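Local coordinates for protein endonuclease MutS2 (Deinococcus radiodurans, PDB 4OCH) that probably senses collided ribosomes and splits them into subunits at the cost of ATP, and carries at its C-terminal end the Smr nuclease-family domain captured here, at residues His47-Gly52 and Gly79-Thr84; Val68-Asp73 and Ile85-Arg90. All blocks are in the same frame, centred on the assembly; numbering follows the deposited sequence.

Contact 1: His47-Gly52 and Gly79-Thr84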
loop_
_atom_site.group_PDB
_atom_site.type_symbol
_atom_site.label_atom_id
_atom_site.label_comp_id
_atom_site.label_asym_id
_atom_site.label_seq_id
_atom_site.Cartn_x
_atom_site.Cartn_y
_atom_site.Cartn_z
ATOM N N HIS A 47 2.895 5.985 -1.923
ATOM C CA HIS A 47 2.349 6.495 -3.168
ATOM C C HIS A 47 2.438 7.998 -3.349
ATOM O O HIS A 47 2.194 8.474 -4.434
ATOM C CB HIS A 47 0.885 6.062 -3.323
ATOM C CG HIS A 47 0.063 6.196 -2.077
ATOM N ND1 HIS A 47 -0.294 7.411 -1.530
ATOM C CD2 HIS A 47 -0.501 5.254 -1.291
ATOM C CE1 HIS A 47 -1.020 7.202 -0.450
ATOM N NE2 HIS A 47 -1.169 5.903 -0.285
ATOM N N GLY A 48 2.742 8.712 -2.270
ATOM C CA GLY A 48 2.847 10.155 -2.286
ATOM C C GLY A 48 1.505 10.797 -2.073
ATOM O O GLY A 48 0.473 10.160 -2.151
ATOM N N LYS A 49 1.524 12.094 -1.803
ATOM C CA LYS A 49 0.276 12.807 -1.606
ATOM C C LYS A 49 -0.322 13.329 -2.907
ATOM O O LYS A 49 -1.333 12.837 -3.355
ATOM C CB LYS A 49 0.499 13.931 -0.599
ATOM C CG LYS A 49 0.928 13.393 0.761
ATOM C CD LYS A 49 1.338 14.485 1.719
ATOM C CE LYS A 49 1.416 13.954 3.138
ATOM N NZ LYS A 49 1.419 15.141 4.039
ATOM N N GLY A 50 0.322 14.302 -3.534
ATOM C CA GLY A 50 -0.093 14.730 -4.850
ATOM C C GLY A 50 -1.538 15.172 -4.905
ATOM O O GLY A 50 -1.978 15.994 -4.112
ATOM N N MET A 51 -2.274 14.624 -5.852
ATOM C CA MET A 51 -3.682 14.942 -6.034
ATOM C C MET A 51 -4.552 13.887 -5.394
ATOM O O MET A 51 -5.739 13.913 -5.524
ATOM C CB MET A 51 -4.040 15.023 -7.514
ATOM C CG MET A 51 -3.743 16.367 -8.158
ATOM S SD MET A 51 -1.988 16.718 -8.299
ATOM C CE MET A 51 -1.974 18.080 -9.481
ATOM N N GLY A 52 -3.917 12.933 -4.740
ATOM C CA GLY A 52 -4.619 11.844 -4.105
ATOM C C GLY A 52 -5.052 10.770 -5.094
ATOM O O GLY A 52 -5.825 9.938 -4.744
ATOM N N GLY A 79 4.687 9.865 7.188
ATOM C CA GLY A 79 4.214 10.011 5.821
ATOM C C GLY A 79 2.751 10.356 5.654
ATOM O O GLY A 79 2.330 10.718 4.560
ATOM N N GLY A 80 1.979 10.274 6.708
ATOM C CA GLY A 80 0.607 10.722 6.651
ATOM C C GLY A 80 -0.195 10.085 5.530
ATOM O O GLY A 80 -0.081 8.913 5.277
ATOM N N HIS A 81 -0.946 10.892 4.808
ATOM C CA HIS A 81 -1.840 10.393 3.780
ATOM C C HIS A 81 -1.075 10.199 2.468
ATOM O O HIS A 81 -1.646 9.927 1.463
ATOM C CB HIS A 81 -3.062 11.296 3.620
ATOM C CG HIS A 81 -2.728 12.687 3.193
ATOM N ND1 HIS A 81 -1.815 13.477 3.860
ATOM C CD2 HIS A 81 -3.159 13.419 2.148
ATOM C CE1 HIS A 81 -1.724 14.645 3.255
ATOM N NE2 HIS A 81 -2.530 14.635 2.215
ATOM N N GLY A 82 0.236 10.327 2.523
ATOM C CA GLY A 82 1.091 9.990 1.403
ATOM C C GLY A 82 1.593 8.551 1.437
ATOM O O GLY A 82 2.297 8.122 0.527
ATOM N N VAL A 83 1.230 7.845 2.500
ATOM C CA VAL A 83 1.559 6.425 2.698
ATOM C C VAL A 83 0.325 5.653 3.155
ATOM O O VAL A 83 -0.360 6.075 4.035
ATOM C CB VAL A 83 2.642 6.250 3.768
ATOM C CG1 VAL A 83 3.020 4.776 3.886
ATOM C CG2 VAL A 83 3.871 7.049 3.405
ATOM N N THR A 84 0.071 4.490 2.574
ATOM C CA THR A 84 -1.010 3.656 3.046
ATOM C C THR A 84 -0.401 2.443 3.696
ATOM O O THR A 84 0.367 1.750 3.092
ATOM C CB THR A 84 -1.925 3.222 1.898
ATOM O OG1 THR A 84 -2.559 4.381 1.351
ATOM C CG2 THR A 84 -2.998 2.287 2.415
#
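Gly48 and Gly82 bring two glycine-rich loops of the Smr domain together, their CA atoms 4.1 Å apart. The loop 47-52 leaves strand 43-46 carrying the HGKG sequence, a signature of Smr domains, and folds through a type II' turn from Lys49 to Gly52, which is the N-cap of helix 53-62; segment 79-84 passes through a short 3-10 turn into strand 83-88. One carbonyl joins the backbones: Gly82 O accepts Gly48 N at 2.9 Å, with the donor tilted 17° from the carbonyl plane, and receives a weak, bent bond from His47 N. The grip on Gly82 O therefore rests mainly on Gly48 N.

His47 supplies the side-chain half of the contact. A chi1 of 44° swings CG in over the backbone, flanked by N and C, and the imidazole folds back over its own loop and across the start of strand 83-88. Its ND1 donates to Gly48 O at 2.9 Å, almost within the ring plane, while NE2 and Thr84 OG1 share a short hydrogen bond of 2.6 Å. Fastened at both nitrogens, the buried ring cannot readily turn, and Gly82 O and Val83 CA lie over one face. Arg59 from helix 53-62 also hydrogen-bonds to Thr84 OG1, placing this hydroxyl between imidazole and guanidinium; Leu54 and Leu58 of the same helix pack against His47.

Toward solvent, Lys49 runs extended across the His81 ring at about a right angle. Its CG stands 4.0 Å from the ring centroid, 16° off the normal, a CH-pi contact over the face. The same methylene presses on the backbone beneath, where Lys49 CG meets Gly82 CA at only 3.5 Å.

Contact 2: Val68-Asp73 and Ile85-Arg90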
loop_
_atom_site.group_PDB
_atom_site.type_symbol
_atom_site.label_atom_id
_atom_site.label_comp_id
_atom_site.label_asym_id
_atom_site.label_seq_id
_atom_site.Cartn_x
_atom_site.Cartn_y
_atom_site.Cartn_z
ATOM N N VAL A 68 -5.706 -8.835 2.489
ATOM C CA VAL A 68 -5.534 -7.645 3.341
ATOM C C VAL A 68 -6.494 -7.697 4.547
ATOM O O VAL A 68 -7.655 -7.889 4.389
ATOM C CB VAL A 68 -5.748 -6.353 2.515
ATOM C CG1 VAL A 68 -5.701 -5.104 3.385
ATOM C CG2 VAL A 68 -4.755 -6.254 1.376
ATOM N N GLU A 69 -5.937 -7.653 5.746
ATOM C CA GLU A 69 -6.714 -7.470 6.959
ATOM C C GLU A 69 -7.307 -6.073 7.137
ATOM O O GLU A 69 -8.441 -5.930 7.498
ATOM C CB GLU A 69 -5.821 -7.809 8.135
ATOM C CG GLU A 69 -6.503 -7.675 9.465
ATOM C CD GLU A 69 -5.615 -8.107 10.606
ATOM O OE1 GLU A 69 -4.406 -8.231 10.425
ATOM O OE2 GLU A 69 -6.144 -8.363 11.683
ATOM N N SER A 70 -6.498 -5.051 6.936
ATOM C CA SER A 70 -6.971 -3.682 7.011
ATOM C C SER A 70 -5.947 -2.745 6.384
ATOM O O SER A 70 -4.841 -3.110 6.156
ATOM C CB SER A 70 -7.276 -3.306 8.459
ATOM O OG SER A 70 -6.097 -3.246 9.205
ATOM N N PHE A 71 -6.367 -1.532 6.076
ATOM C CA PHE A 71 -5.455 -0.527 5.542
ATOM C C PHE A 71 -5.885 0.868 6.011
ATOM O O PHE A 71 -7.040 1.086 6.341
ATOM C CB PHE A 71 -5.370 -0.622 4.007
ATOM C CG PHE A 71 -6.675 -0.398 3.309
ATOM C CD1 PHE A 71 -7.564 -1.442 3.114
ATOM C CD2 PHE A 71 -7.029 0.857 2.902
ATOM C CE1 PHE A 71 -8.769 -1.229 2.502
ATOM C CE2 PHE A 71 -8.240 1.072 2.291
ATOM C CZ PHE A 71 -9.108 0.038 2.091
ATOM N N HIS A 72 -4.928 1.784 6.070
ATOM C CA HIS A 72 -5.186 3.135 6.551
ATOM C C HIS A 72 -3.995 4.010 6.234
ATOM O O HIS A 72 -2.926 3.529 5.944
ATOM C CB HIS A 72 -5.514 3.133 8.068
ATOM C CG HIS A 72 -4.558 2.340 8.905
ATOM N ND1 HIS A 72 -3.332 2.826 9.277
ATOM C CD2 HIS A 72 -4.647 1.095 9.426
ATOM C CE1 HIS A 72 -2.697 1.913 9.986
ATOM N NE2 HIS A 72 -3.476 0.858 10.089
ATOM N N ASP A 73 -4.188 5.301 6.430
ATOM C CA ASP A 73 -3.107 6.248 6.316
ATOM C C ASP A 73 -2.096 5.954 7.395
ATOM O O ASP A 73 -2.420 5.442 8.441
ATOM C CB ASP A 73 -3.583 7.687 6.589
ATOM C CG ASP A 73 -4.518 8.252 5.525
ATOM O OD1 ASP A 73 -4.485 7.847 4.385
ATOM O OD2 ASP A 73 -5.249 9.165 5.880
ATOM N N ILE A 85 -0.743 2.238 4.957
ATOM C CA ILE A 85 -0.313 1.066 5.712
ATOM C C ILE A 85 -1.243 -0.079 5.330
ATOM O O ILE A 85 -2.435 0.050 5.371
ATOM C CB ILE A 85 -0.471 1.308 7.223
ATOM C CG1 ILE A 85 0.183 2.629 7.645
ATOM C CG2 ILE A 85 0.093 0.147 8.035
ATOM C CD1 ILE A 85 1.657 2.671 7.300
ATOM N N VAL A 86 -0.664 -1.204 4.944
ATOM C CA VAL A 86 -1.478 -2.371 4.633
ATOM C C VAL A 86 -1.167 -3.442 5.660
ATOM O O VAL A 86 -0.035 -3.876 5.786
ATOM C CB VAL A 86 -1.223 -2.904 3.197
ATOM C CG1 VAL A 86 -2.047 -4.162 2.917
ATOM C CG2 VAL A 86 -1.628 -1.840 2.184
ATOM N N ASN A 87 -2.184 -3.862 6.385
ATOM C CA ASN A 87 -1.993 -4.940 7.327
ATOM C C ASN A 87 -2.405 -6.232 6.646
ATOM O O ASN A 87 -3.519 -6.392 6.250
ATOM C CB ASN A 87 -2.810 -4.688 8.587
ATOM C CG ASN A 87 -2.442 -3.392 9.266
ATOM O OD1 ASN A 87 -3.223 -2.455 9.288
ATOM N ND2 ASN A 87 -1.252 -3.329 9.794
ATOM N N VAL A 88 -1.443 -7.120 6.488
ATOM C CA VAL A 88 -1.634 -8.348 5.719
ATOM C C VAL A 88 -2.102 -9.478 6.625
ATOM O O VAL A 88 -1.699 -9.563 7.770
ATOM C CB VAL A 88 -0.331 -8.704 4.995
ATOM C CG1 VAL A 88 -0.523 -9.957 4.176
ATOM C CG2 VAL A 88 0.072 -7.574 4.076
ATOM N N LYS A 89 -2.976 -10.329 6.113
ATOM C CA LYS A 89 -3.496 -11.453 6.875
ATOM C C LYS A 89 -2.392 -12.470 7.172
ATOM O O LYS A 89 -1.398 -12.527 6.480
ATOM C CB LYS A 89 -4.626 -12.143 6.105
ATOM C CG LYS A 89 -5.945 -11.386 6.076
ATOM C CD LYS A 89 -7.006 -12.196 5.353
ATOM C CE LYS A 89 -8.341 -11.481 5.299
ATOM N NZ LYS A 89 -9.299 -12.231 4.445
ATOM N N ARG A 90 -2.569 -13.245 8.234
ATOM C CA ARG A 90 -1.621 -14.344 8.525
ATOM C C ARG A 90 -2.025 -15.634 7.807
ATOM O O ARG A 90 -1.706 -15.864 6.666
ATOM C CB ARG A 90 -1.541 -14.683 10.013
ATOM C CG ARG A 90 -2.575 -14.084 10.903
ATOM C CD ARG A 90 -3.118 -15.030 11.945
ATOM N NE ARG A 90 -4.456 -15.474 11.598
ATOM C CZ ARG A 90 -5.179 -16.312 12.336
ATOM N NH1 ARG A 90 -4.688 -16.790 13.464
ATOM N NH2 ARG A 90 -6.392 -16.662 11.928
#
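Strands 70-73 and 85-88 run antiparallel at 164°, their axes 4.7 Å apart, and form a beta hairpin interrupted by a classic bulge: Glu69 and Ser70 both face Asn87, whose O takes Glu69 N at 2.8 Å in the carbonyl plane and a weak bond from Ser70 N at 3.3 Å. Beyond the bulge the register is regular, with Ser70 and Asn87, then His72 and Ile85, as hydrogen-bonded pairs.

Ser70, His72, Ile85 and Asn87 occupy one face. Ser70 OG gives Asn87 OD1 a weak hydrogen bond of 3.0 Å. His72 crosses the Asn87 side chain at about a right angle, its ring plane turned 42° from the amide, and CE1 approaches Ile85 CB to 3.6 Å. That ring is held by its own chain: ND1 donates to Asp73 O at 2.9 Å, an almost straight bond lying in the ring plane, though it arrives from above the carbonyl plane.

Phe71 and Val86 take the other face. Before the bulge, Val68 turns its methyls across Val86, CG2 to CG1 3.8 Å. Leu62 of helix 53-62 touches Val68, Phe71 and Val86, so the helix packs on this face, while Asp73 forms salt bridges with Arg55 and Arg59 of that helix. Strand 68-73 is the outermost on this side; strand 83-88 lies inside it, next to strand 43-46.

How the contacts relate
Followed from the N terminus, the chain enters contact 1 at residues 47-52, just after strand 43-46, passes through helix 53-62, and enters contact 2 at 68-73. It then returns through 79-84, closing contact 1 over 26 intervening residues, and finishes at 85-90, closing contact 2 over 11. The segments therefore alternate: the two closures cross without nesting. Strand 83-88 serves both, its start in contact 1 and its remainder in contact 2, and Thr84 CG2 lies 3.7 Å from His72 O where they meet. Contact 1 ties the loop before helix 53-62 to the hairpin, and contact 2 joins the hairpin's own strands; Arg59 reaches both Thr84 and Asp73.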